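Local coordinates for response regulator receiver domain protein (CheY) (Rhodospirillum rubrum, PDB 3HEB), which probably acts as the receiver of a two-component signalling pathway, taking up a phosphoryl group on an acidic side chain and passing the signal on through a change of conformation, at residues T98-Q101 and R102-Q105; L67-P70 and D71-G74; R54-A57 and G58-Q61; E83-H86 and T87-S90; E21-I24 and R25-G28. All blocks are in the same frame, centred on the assembly; numbering follows the deposited sequence.

Contact 1: residues T98-Q101 and R102-Q105; sequences TDDQ and REIQ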
loop_
_atom_site.group_PDB
_atom_site.type_symbol
_atom_site.label_atom_id
_atom_site.label_comp_id
_atom_site.label_asym_id
_atom_site.label_seq_id
_atom_site.Cartn_x
_atom_site.Cartn_y
_atom_site.Cartn_z
ATOM N N THR A 98 6.494 16.858 0.256
ATOM C CA THR A 98 7.021 16.762 1.609
ATOM C C THR A 98 7.452 15.374 2.045
ATOM O O THR A 98 6.987 14.365 1.504
ATOM C CB THR A 98 6.022 17.307 2.644
ATOM O OG1 THR A 98 6.628 17.274 3.939
ATOM C CG2 THR A 98 4.751 16.472 2.667
ATOM N N ASP A 99 8.347 15.327 3.031
ATOM C CA ASP A 99 8.841 14.059 3.545
ATOM C C ASP A 99 9.079 14.057 5.045
ATOM O O ASP A 99 9.866 13.252 5.539
ATOM C CB ASP A 99 10.146 13.657 2.850
ATOM C CG ASP A 99 11.301 14.574 3.203
ATOM O OD1 ASP A 99 12.464 14.118 3.118
ATOM O OD2 ASP A 99 11.052 15.751 3.552
ATOM N N ASP A 100 8.426 14.949 5.781
ATOM C CA ASP A 100 8.626 14.956 7.223
ATOM C C ASP A 100 7.697 13.951 7.902
ATOM O O ASP A 100 6.508 13.863 7.577
ATOM C CB ASP A 100 8.412 16.354 7.807
ATOM C CG ASP A 100 6.989 16.816 7.694
ATOM O OD1 ASP A 100 6.534 17.039 6.551
ATOM O OD2 ASP A 100 6.329 16.952 8.748
ATOM N N GLN A 101 8.268 13.196 8.841
ATOM C CA GLN A 101 7.564 12.161 9.596
ATOM C C GLN A 101 6.101 12.468 9.905
ATOM O O GLN A 101 5.214 11.676 9.582
ATOM C CB GLN A 101 8.268 11.895 10.932
ATOM C CG GLN A 101 9.766 12.145 10.954
ATOM C CD GLN A 101 10.312 12.281 12.383
ATOM O OE1 GLN A 101 9.827 13.100 13.181
ATOM N NE2 GLN A 101 11.331 11.479 12.704
ATOM N N ARG A 102 5.861 13.609 10.546
ATOM C CA ARG A 102 4.515 14.012 10.942
ATOM C C ARG A 102 3.446 13.893 9.860
ATOM O O ARG A 102 2.330 13.452 10.137
ATOM C CB ARG A 102 4.538 15.439 11.501
ATOM C CG ARG A 102 5.200 15.553 12.875
ATOM C CD ARG A 102 5.039 16.952 13.484
ATOM N NE ARG A 102 5.791 17.989 12.771
ATOM C CZ ARG A 102 5.240 19.019 12.130
ATOM N NH1 ARG A 102 3.921 19.171 12.100
ATOM N NH2 ARG A 102 6.012 19.912 11.520
ATOM N N GLU A 103 3.781 14.288 8.636
ATOM C CA GLU A 103 2.830 14.213 7.530
ATOM C C GLU A 103 2.631 12.778 7.080
ATOM O O GLU A 103 1.509 12.333 6.858
ATOM C CB GLU A 103 3.321 15.046 6.351
ATOM C CG GLU A 103 3.159 16.531 6.568
ATOM C CD GLU A 103 1.704 16.938 6.617
ATOM O OE1 GLU A 103 1.111 17.124 5.532
ATOM O OE2 GLU A 103 1.152 17.057 7.733
ATOM N N ILE A 104 3.737 12.061 6.947
ATOM C CA ILE A 104 3.700 10.683 6.519
ATOM C C ILE A 104 2.887 9.873 7.514
ATOM O O ILE A 104 1.931 9.195 7.132
ATOM C CB ILE A 104 5.137 10.126 6.398
ATOM C CG1 ILE A 104 5.887 10.891 5.293
ATOM C CG2 ILE A 104 5.100 8.651 6.099
ATOM C CD1 ILE A 104 7.340 10.484 5.118
ATOM N N GLN A 105 3.248 9.968 8.791
ATOM C CA GLN A 105 2.545 9.234 9.837
ATOM C C GLN A 105 1.054 9.582 9.889
ATOM O O GLN A 105 0.214 8.708 10.136
ATOM C CB GLN A 105 3.191 9.512 11.198
ATOM C CG GLN A 105 4.711 9.353 11.199
ATOM C CD GLN A 105 5.343 9.630 12.558
ATOM O OE1 GLN A 105 4.970 10.582 13.264
ATOM N NE2 GLN A 105 6.321 8.805 12.924
#

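Contact 2: residues L67-P70 and D71-G74; sequences LNLP and DMTG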
loop_
_atom_site.group_PDB
_atom_site.type_symbol
_atom_site.label_atom_id
_atom_site.label_comp_id
_atom_site.label_asym_id
_atom_site.label_seq_id
_atom_site.Cartn_x
_atom_site.Cartn_y
_atom_site.Cartn_z
ATOM N N LEU A 67 -0.809 16.037 -1.785
ATOM C CA LEU A 67 -1.394 16.705 -0.622
ATOM C C LEU A 67 -1.506 18.204 -0.844
ATOM O O LEU A 67 -2.326 18.881 -0.208
ATOM C CB LEU A 67 -0.537 16.460 0.616
ATOM C CG LEU A 67 -0.223 15.010 0.987
ATOM C CD1 LEU A 67 0.893 15.012 2.009
ATOM C CD2 LEU A 67 -1.478 14.297 1.522
ATOM N N ASN A 68 -0.681 18.715 -1.755
ATOM C CA ASN A 68 -0.650 20.142 -2.049
ATOM C C ASN A 68 -1.545 20.556 -3.214
ATOM O O ASN A 68 -1.091 20.712 -4.353
ATOM C CB ASN A 68 0.800 20.575 -2.295
ATOM C CG ASN A 68 1.748 20.078 -1.205
ATOM O OD1 ASN A 68 1.492 20.261 -0.009
ATOM N ND2 ASN A 68 2.848 19.441 -1.615
ATOM N N LEU A 69 -2.825 20.739 -2.907
ATOM C CA LEU A 69 -3.812 21.142 -3.894
ATOM C C LEU A 69 -4.148 22.622 -3.725
ATOM O O LEU A 69 -3.977 23.180 -2.639
ATOM C CB LEU A 69 -5.062 20.279 -3.749
ATOM C CG LEU A 69 -4.751 18.790 -3.943
ATOM C CD1 LEU A 69 -5.979 17.953 -3.613
ATOM C CD2 LEU A 69 -4.275 18.544 -5.381
ATOM N N PRO A 70 -4.635 23.273 -4.796
ATOM C CA PRO A 70 -4.995 24.692 -4.802
ATOM C C PRO A 70 -6.246 25.123 -4.036
ATOM O O PRO A 70 -6.317 26.253 -3.548
ATOM C CB PRO A 70 -5.114 24.999 -6.290
ATOM C CG PRO A 70 -5.689 23.746 -6.820
ATOM C CD PRO A 70 -4.851 22.689 -6.133
ATOM N N ASP A 71 -7.225 24.238 -3.925
ATOM C CA ASP A 71 -8.463 24.590 -3.249
ATOM C C ASP A 71 -8.644 23.943 -1.886
ATOM O O ASP A 71 -9.546 24.324 -1.134
ATOM C CB ASP A 71 -9.649 24.257 -4.152
ATOM C CG ASP A 71 -9.644 22.812 -4.612
ATOM O OD1 ASP A 71 -8.643 22.105 -4.358
ATOM O OD2 ASP A 71 -10.645 22.381 -5.235
HETATM N N MSE A 72 -7.792 22.974 -1.564
HETATM C CA MSE A 72 -7.859 22.289 -0.272
HETATM C C MSE A 72 -6.554 21.541 -0.072
HETATM O O MSE A 72 -5.585 21.772 -0.799
HETATM C CB MSE A 72 -9.046 21.298 -0.230
HETATM C CG MSE A 72 -9.050 20.194 -1.313
HETATM SE SE MSE A 72 -10.577 19.185 -1.358
HETATM C CE MSE A 72 -11.672 20.297 -2.099
ATOM N N THR A 73 -6.522 20.666 0.924
ATOM C CA THR A 73 -5.344 19.850 1.162
ATOM C C THR A 73 -5.767 18.417 0.915
ATOM O O THR A 73 -6.858 18.011 1.304
ATOM C CB THR A 73 -4.817 19.961 2.605
ATOM O OG1 THR A 73 -3.688 19.080 2.752
ATOM C CG2 THR A 73 -5.905 19.589 3.610
ATOM N N GLY A 74 -4.904 17.659 0.251
ATOM C CA GLY A 74 -5.217 16.279 -0.043
ATOM C C GLY A 74 -5.444 15.413 1.183
ATOM O O GLY A 74 -6.098 14.367 1.086
#

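Contact 3: residues R54-A57 and G58-Q61; sequences RVSA and GRAQ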
loop_
_atom_site.group_PDB
_atom_site.type_symbol
_atom_site.label_atom_id
_atom_site.label_comp_id
_atom_site.label_asym_id
_atom_site.label_seq_id
_atom_site.Cartn_x
_atom_site.Cartn_y
_atom_site.Cartn_z
ATOM N N ARG A 54 -22.081 7.116 -3.255
ATOM C CA ARG A 54 -22.707 5.984 -3.915
ATOM C C ARG A 54 -22.240 5.769 -5.342
ATOM O O ARG A 54 -22.275 4.654 -5.845
ATOM C CB ARG A 54 -24.229 6.110 -3.833
ATOM C CG ARG A 54 -24.741 5.669 -2.468
ATOM C CD ARG A 54 -26.232 5.830 -2.316
ATOM N NE ARG A 54 -26.614 7.235 -2.313
ATOM C CZ ARG A 54 -27.801 7.683 -1.925
ATOM N NH1 ARG A 54 -28.728 6.830 -1.504
ATOM N NH2 ARG A 54 -28.059 8.985 -1.949
ATOM N N VAL A 55 -21.787 6.830 -5.992
ATOM C CA VAL A 55 -21.277 6.718 -7.353
ATOM C C VAL A 55 -20.063 5.796 -7.374
ATOM O O VAL A 55 -19.783 5.152 -8.383
ATOM C CB VAL A 55 -20.842 8.087 -7.900
ATOM C CG1 VAL A 55 -22.058 8.899 -8.309
ATOM C CG2 VAL A 55 -20.045 8.826 -6.837
ATOM N N SER A 56 -19.352 5.738 -6.250
ATOM C CA SER A 56 -18.158 4.910 -6.121
ATOM C C SER A 56 -18.427 3.453 -5.744
ATOM O O SER A 56 -17.535 2.611 -5.871
ATOM C CB SER A 56 -17.196 5.516 -5.084
ATOM O OG SER A 56 -16.518 6.656 -5.586
ATOM N N ALA A 57 -19.639 3.163 -5.270
ATOM C CA ALA A 57 -20.023 1.807 -4.875
ATOM C C ALA A 57 -19.717 0.740 -5.928
ATOM O O ALA A 57 -20.214 0.791 -7.063
ATOM C CB ALA A 57 -21.499 1.776 -4.538
ATOM N N GLY A 58 -18.900 -0.236 -5.552
ATOM C CA GLY A 58 -18.554 -1.304 -6.476
ATOM C C GLY A 58 -17.459 -0.966 -7.472
ATOM O O GLY A 58 -17.144 -1.768 -8.355
ATOM N N ARG A 59 -16.879 0.221 -7.349
ATOM C CA ARG A 59 -15.812 0.618 -8.252
ATOM C C ARG A 59 -14.467 0.062 -7.807
ATOM O O ARG A 59 -14.196 -0.095 -6.608
ATOM C CB ARG A 59 -15.691 2.136 -8.332
ATOM C CG ARG A 59 -16.701 2.834 -9.214
ATOM C CD ARG A 59 -16.459 4.341 -9.143
ATOM N NE ARG A 59 -17.268 5.100 -10.089
ATOM C CZ ARG A 59 -17.320 6.429 -10.125
ATOM N NH1 ARG A 59 -16.610 7.150 -9.256
ATOM N NH2 ARG A 59 -18.074 7.037 -11.037
ATOM N N ALA A 60 -13.627 -0.229 -8.789
ATOM C CA ALA A 60 -12.294 -0.732 -8.528
ATOM C C ALA A 60 -11.410 0.401 -9.010
ATOM O O ALA A 60 -11.230 0.577 -10.210
ATOM C CB ALA A 60 -12.034 -2.007 -9.329
ATOM N N GLN A 61 -10.865 1.170 -8.074
ATOM C CA GLN A 61 -10.037 2.319 -8.425
ATOM C C GLN A 61 -8.866 2.556 -7.476
ATOM O O GLN A 61 -8.967 2.318 -6.280
ATOM C CB GLN A 61 -10.924 3.563 -8.445
ATOM C CG GLN A 61 -11.777 3.648 -7.189
ATOM C CD GLN A 61 -12.771 4.775 -7.206
ATOM O OE1 GLN A 61 -13.082 5.323 -8.257
ATOM N NE2 GLN A 61 -13.296 5.115 -6.031
#

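Contact 4: residues E83-H86 and T87-S90; sequences ENPH and TRRS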
loop_
_atom_site.group_PDB
_atom_site.type_symbol
_atom_site.label_atom_id
_atom_site.label_comp_id
_atom_site.label_asym_id
_atom_site.label_seq_id
_atom_site.Cartn_x
_atom_site.Cartn_y
_atom_site.Cartn_z
ATOM N N GLU A 83 -13.209 7.130 5.166
ATOM C CA GLU A 83 -14.274 7.081 6.161
ATOM C C GLU A 83 -15.602 6.609 5.566
ATOM O O GLU A 83 -16.380 5.956 6.242
ATOM C CB GLU A 83 -14.445 8.454 6.820
ATOM C CG GLU A 83 -13.707 8.593 8.145
ATOM C CD GLU A 83 -13.358 10.031 8.480
ATOM O OE1 GLU A 83 -14.235 10.911 8.361
ATOM O OE2 GLU A 83 -12.199 10.281 8.868
ATOM N N ASN A 84 -15.841 6.933 4.300
ATOM C CA ASN A 84 -17.061 6.543 3.606
ATOM C C ASN A 84 -17.003 5.125 3.025
ATOM O O ASN A 84 -16.064 4.762 2.321
ATOM C CB ASN A 84 -17.349 7.557 2.497
ATOM C CG ASN A 84 -18.400 7.073 1.506
ATOM O OD1 ASN A 84 -18.153 6.162 0.719
ATOM N ND2 ASN A 84 -19.579 7.686 1.544
ATOM N N PRO A 85 -18.028 4.307 3.309
ATOM C CA PRO A 85 -18.179 2.914 2.867
ATOM C C PRO A 85 -17.893 2.561 1.406
ATOM O O PRO A 85 -17.303 1.510 1.128
ATOM C CB PRO A 85 -19.623 2.596 3.242
ATOM C CG PRO A 85 -19.805 3.386 4.504
ATOM C CD PRO A 85 -19.172 4.713 4.146
ATOM N N HIS A 86 -18.309 3.410 0.468
ATOM C CA HIS A 86 -18.108 3.093 -0.946
ATOM C C HIS A 86 -16.816 3.594 -1.581
ATOM O O HIS A 86 -16.675 3.541 -2.803
ATOM C CB HIS A 86 -19.300 3.590 -1.780
ATOM C CG HIS A 86 -20.632 3.261 -1.185
ATOM N ND1 HIS A 86 -21.329 4.134 -0.386
ATOM C CD2 HIS A 86 -21.388 2.129 -1.250
ATOM C CE1 HIS A 86 -22.456 3.569 0.022
ATOM N NE2 HIS A 86 -22.506 2.349 -0.495
ATOM N N THR A 87 -15.873 4.064 -0.768
ATOM C CA THR A 87 -14.605 4.563 -1.296
ATOM C C THR A 87 -13.404 4.172 -0.445
ATOM O O THR A 87 -12.273 4.175 -0.921
ATOM C CB THR A 87 -14.600 6.098 -1.404
ATOM O OG1 THR A 87 -14.825 6.665 -0.104
ATOM C CG2 THR A 87 -15.665 6.577 -2.369
ATOM N N ARG A 88 -13.647 3.841 0.816
ATOM C CA ARG A 88 -12.559 3.488 1.719
ATOM C C ARG A 88 -11.732 2.280 1.316
ATOM O O ARG A 88 -10.531 2.241 1.567
ATOM C CB ARG A 88 -13.096 3.282 3.137
ATOM C CG ARG A 88 -14.103 2.157 3.284
ATOM C CD ARG A 88 -14.598 2.108 4.712
ATOM N NE ARG A 88 -15.673 1.144 4.901
ATOM C CZ ARG A 88 -16.408 1.068 6.004
ATOM N NH1 ARG A 88 -16.172 1.896 7.012
ATOM N NH2 ARG A 88 -17.399 0.188 6.087
ATOM N N ARG A 89 -12.362 1.294 0.693
ATOM C CA ARG A 89 -11.642 0.097 0.288
ATOM C C ARG A 89 -10.701 0.396 -0.876
ATOM O O ARG A 89 -9.867 -0.432 -1.239
ATOM C CB ARG A 89 -12.627 -1.002 -0.099
ATOM C CG ARG A 89 -11.996 -2.375 -0.230
ATOM C CD ARG A 89 -13.044 -3.412 -0.574
ATOM N NE ARG A 89 -13.965 -3.648 0.534
ATOM C CZ ARG A 89 -15.149 -4.231 0.396
ATOM N NH1 ARG A 89 -15.554 -4.628 -0.800
ATOM N NH2 ARG A 89 -15.925 -4.427 1.448
ATOM N N SER A 90 -10.840 1.584 -1.455
ATOM C CA SER A 90 -10.003 1.993 -2.567
ATOM C C SER A 90 -8.620 2.340 -2.066
ATOM O O SER A 90 -8.471 3.189 -1.176
ATOM C CB SER A 90 -10.591 3.219 -3.263
ATOM O OG SER A 90 -11.758 2.902 -3.990
#

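Contact 5: residues E21-I24 and R25-G28; sequences EKNI and RRAG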
loop_
_atom_site.group_PDB
_atom_site.type_symbol
_atom_site.label_atom_id
_atom_site.label_comp_id
_atom_site.label_asym_id
_atom_site.label_seq_id
_atom_site.Cartn_x
_atom_site.Cartn_y
_atom_site.Cartn_z
ATOM N N GLU A 21 1.568 10.480 -15.725
ATOM C CA GLU A 21 0.781 9.793 -16.726
ATOM C C GLU A 21 1.597 9.047 -17.767
ATOM O O GLU A 21 1.288 7.907 -18.090
ATOM C CB GLU A 21 -0.126 10.791 -17.440
ATOM C CG GLU A 21 -1.007 10.185 -18.528
ATOM C CD GLU A 21 -1.449 11.206 -19.587
ATOM O OE1 GLU A 21 -1.809 12.360 -19.230
ATOM O OE2 GLU A 21 -1.444 10.847 -20.787
ATOM N N LYS A 22 2.633 9.676 -18.305
ATOM C CA LYS A 22 3.411 9.006 -19.335
ATOM C C LYS A 22 4.287 7.908 -18.784
ATOM O O LYS A 22 4.605 6.956 -19.485
ATOM C CB LYS A 22 4.265 10.005 -20.121
ATOM C CG LYS A 22 5.357 10.690 -19.331
ATOM C CD LYS A 22 6.097 11.712 -20.196
ATOM C CE LYS A 22 6.573 11.085 -21.502
ATOM N NZ LYS A 22 7.292 9.802 -21.255
ATOM N N ASN A 23 4.676 8.023 -17.525
ATOM C CA ASN A 23 5.515 6.988 -16.965
ATOM C C ASN A 23 4.694 5.789 -16.538
ATOM O O ASN A 23 5.215 4.684 -16.418
ATOM C CB ASN A 23 6.352 7.555 -15.829
ATOM C CG ASN A 23 7.568 8.292 -16.347
ATOM O OD1 ASN A 23 8.529 7.668 -16.797
ATOM N ND2 ASN A 23 7.525 9.616 -16.315
ATOM N N ILE A 24 3.400 5.998 -16.335
ATOM C CA ILE A 24 2.537 4.888 -15.979
ATOM C C ILE A 24 2.371 4.065 -17.258
ATOM O O ILE A 24 2.338 2.828 -17.216
ATOM C CB ILE A 24 1.157 5.373 -15.494
ATOM C CG1 ILE A 24 1.297 6.060 -14.134
ATOM C CG2 ILE A 24 0.190 4.202 -15.400
ATOM C CD1 ILE A 24 1.891 5.179 -13.067
ATOM N N ARG A 25 2.265 4.762 -18.389
ATOM C CA ARG A 25 2.116 4.101 -19.682
ATOM C C ARG A 25 3.432 3.438 -20.002
ATOM O O ARG A 25 3.469 2.348 -20.559
ATOM C CB ARG A 25 1.795 5.105 -20.792
ATOM C CG ARG A 25 0.572 5.944 -20.542
ATOM C CD ARG A 25 -0.570 5.088 -20.031
ATOM N NE ARG A 25 -1.826 5.827 -19.976
ATOM C CZ ARG A 25 -2.949 5.353 -19.447
ATOM N NH1 ARG A 25 -2.974 4.141 -18.912
ATOM N NH2 ARG A 25 -4.060 6.077 -19.499
ATOM N N ARG A 26 4.517 4.111 -19.635
ATOM C CA ARG A 26 5.859 3.600 -19.877
ATOM C C ARG A 26 5.998 2.224 -19.238
ATOM O O ARG A 26 6.711 1.367 -19.747
ATOM C CB ARG A 26 6.888 4.552 -19.270
ATOM C CG ARG A 26 8.190 4.685 -20.053
ATOM C CD ARG A 26 9.176 5.573 -19.284
ATOM N NE ARG A 26 10.236 6.130 -20.123
ATOM C CZ ARG A 26 10.032 6.990 -21.117
ATOM N NH1 ARG A 26 8.801 7.401 -21.408
ATOM N NH2 ARG A 26 11.063 7.447 -21.818
ATOM N N ALA A 27 5.302 2.024 -18.125
ATOM C CA ALA A 27 5.349 0.765 -17.393
ATOM C C ALA A 27 4.447 -0.308 -18.002
ATOM O O ALA A 27 4.385 -1.434 -17.504
ATOM C CB ALA A 27 4.969 1.007 -15.939
ATOM N N GLY A 28 3.752 0.041 -19.078
ATOM C CA GLY A 28 2.879 -0.916 -19.728
ATOM C C GLY A 28 1.455 -0.893 -19.207
ATOM O O GLY A 28 0.642 -1.746 -19.570
#

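Contact 1: residues T98-Q101 and R102-Q105
Asp100 O receives Glu103 N at 3.0 Å, in a bent bond (135° at the hydrogen) whose donor is tilted 34° from the carbonyl plane. Ile104 N reaches Asp100 O in a straighter but weak bond of 3.4 Å. One residue on, Gln105 N bonds to Gln101 O, less surely because that oxygen is modelled too near a neighbour. These bonds belong to the first turn of helix 101-109 in the receiver domain, and Asp100 holds its N-cap position. With CG of Asp100 between its backbone N and carbonyl carbon (chi1 66°), the carboxylate swings back over the turn: OD1 lies 3.4 Å from Glu103 CG, and OD2 rests 3.6 Å from Arg102 CB. Asp100 OD2 also stands over one face of the Arg102 guanidinium, toward its rim, 4.1 Å from NH2; no N-H points at it, which leaves only the attraction of opposite charges. The Glu103 carboxylate leads away from the cap. Packing finishes the contact: Thr98 CG2 meets Glu103 CB at 4.2 Å, and Ile104 CD1 lies 3.8 Å from Asp99 O. Ile104 also packs on Tyr115 and on Gln140 of the second subunit.

Contact 2: residues L67-P70 and D71-G74
Leu67 O is gripped by two donors that approach from opposite faces of its carbonyl plane. Gly74 N comes in at 2.9 Å with a nearly straight N-H (167°), and Thr73 OG1 gives a longer bond to Leu67 O of 3.3 Å. They close the loop between strand 61-65 and helix 74-83 of the receiver fold, just after Asp66, the predicted phosphorylation site. Thr73 brings its hydroxyl to this carbonyl with OG1 trans to the backbone N (chi1 178°). The two arms of the loop run back along each other, and Leu67 CA and Gly74 CA come within 3.9 Å, where a CB on the glycine would collide with Leu67. Across the middle, Leu69 points into the loop: its CB lies 3.3 Å from Met72 O, and its CD1 sits 4.0 Å from Gly74 CA. Leu69 and the selenomethionine Met72 both go on to pack against Ile77 of helix 74-83. At the far bend the Pro70 ring and the Asp71 side chain run alongside one another in the same direction. The Asp71 carboxylate is held from outside, OD1 by Gly39 N and OD2 by Thr40 OG1, which ties the bend to the start of helix 39-47. Asp71 OD1 also lies 4.1 Å from Leu69 CB.

Contact 3: residues R54-A57 and G58-Q61
Arg59 lays its side chain along the backbone of Val55 and Ser56. Its CB lies 3.1 Å from Ser56 O, the oxygen that also accepts Arg59 N at 2.9 Å and so closes a type II beta turn from Ser56 to Arg59. CG stays beside the same carbonyl, turned away from Arg59's own carbonyl carbon (chi1 -79°), and CD comes 3.5 Å from Ser56 CA. The chain is extended as far as NE, which carries the guanidinium over Val55: Val55 O sits 3.0 Å above the group's plane, toward its rim, too steeply placed for the nearby NE to bond it. At the tip, NH1 lies 3.7 Å from Ser56 OG and donates to Tyr45 O. A leucine at this position would probably leave Tyr45 O without this donor and Val55 O without its cationic cover. Gly58 takes the positive phi (81°) of the turn, where a CB would jam against Ala57 O. Gln61 brings its NE2 within 3.6 Å of Ser56 OG, whose bond goes to Leu46 O. The turn thus lies against the end of helix 39-47 just where the chain enters strand 61-65, and Arg59 also has backbone bonds with Thr144 of the C-terminal tail.

Contact 4: residues E83-H86 and T87-S90
The first torsions of Asn84 and Thr87 bring their polar ends together: CG of Asn84 stands trans to its backbone N (chi1 166°), and OG1 of Thr87 lies between its own N and carbonyl carbon, so that the two side chains cross at about a right angle with Asn84 OD1 3.5 Å from Thr87 OG1. The same torsion brings Asn84 OD1 to His86 N, which donates at 2.8 Å from above the side-chain carbonyl plane; this is an Asx turn. Asn84 O has two partners. Arg88 N comes in at 3.0 Å, nearly along the C=O axis (175°), whereas Thr87 N, at 3.2 Å, sits above the carbonyl plane. In Arg88, CG lies between the backbone N and the carbonyl carbon (chi1 62°), and the extended chain runs back past Asn84 O, with CG 3.4 Å from that oxygen, and over Pro85, whose CA lies 3.7 Å from NE. Pro85 CG is centred 4.3 Å beneath one face of the guanidinium, while Pro85 CB lies over one face of the His86 ring, offset toward its rim. A type I beta turn from Thr87 to Ser90 then leads into strand 92-96.

The polar ends are tied to other parts of the fold: Asn84 ND2 to Ser52 O, Thr87 OG1 to Val81 O in helix 74-83, and Arg88 NH2 to Glu145 in a salt bridge. Arg89 is paired with Asp109 of the second subunit, so both arginines of this turn have an acidic mate, which probably offsets much of their charge.

Contact 5: residues E21-I24 and R25-G28
Arg26 N donates to Lys22 O at 2.9 Å, whereas the other helical backbone bonds across this contact are weak: Arg25 N to Glu21 O, and the two from Ala27 N, which divides itself between Asn23 O and Ile24 O, both at 3.2 Å. Asn23 OD1 takes a hydrogen bond from Arg130. The backbone bonds lie in the last turns of helix 14-26, in the beta-alpha-beta unit that links strand 6-10 to strand 33-36. Gly28 ends the helix in a Schellman motif: its phi turns positive (91°), and its N returns to Arg25 O at 2.8 Å.

Among the charged groups, Lys22 and Arg26 lie alongside each other, with Lys22 NZ modelled only 2.8 Å from Arg26 NH1. Both atoms are donors, so the pair is probably strained or poorly placed. Arg25 fares better. With CG anti to the carbonyl carbon (chi1 -56°), Arg25 CG lies 3.2 Å from Glu21 O; the chain bends at the next torsion, and NH1 donates to the carbonyls of Asn31 and Val29 beyond the helix. Shortening the side chain to an alanine is likely to leave those two carbonyls without this donor, and the chain beyond the helix less firmly held.

In the packing, Asn23 OD1 lies 3.3 Å from Arg26 CD. Ala27 CB touches Ile24 O at 3.4 Å, and Asn23, Ile24 and Ala27 face helix 122-136.

Overall arrangement
From the N terminus, contact 5 comes first and ends helix 14-26 before strand 33-36. Contact 3 then turns the chain into strand 61-65, contact 2 closes the loop from that strand to helix 74-83, contact 4 leads from this helix into strand 92-96, and contact 1 starts helix 101-109. All five follow in series; none nests or crosses. Contacts 3 and 4, at the entries of adjacent strands, pack together, their centres about 9 Å apart, with Ala57 CB 3.3 Å from His86 CD2. Contacts 2 and 1 follow the exits of the same strands and meet where Leu67 CD1 lies 4.2 Å from Thr98 CG2. Contact 5 touches none of the others.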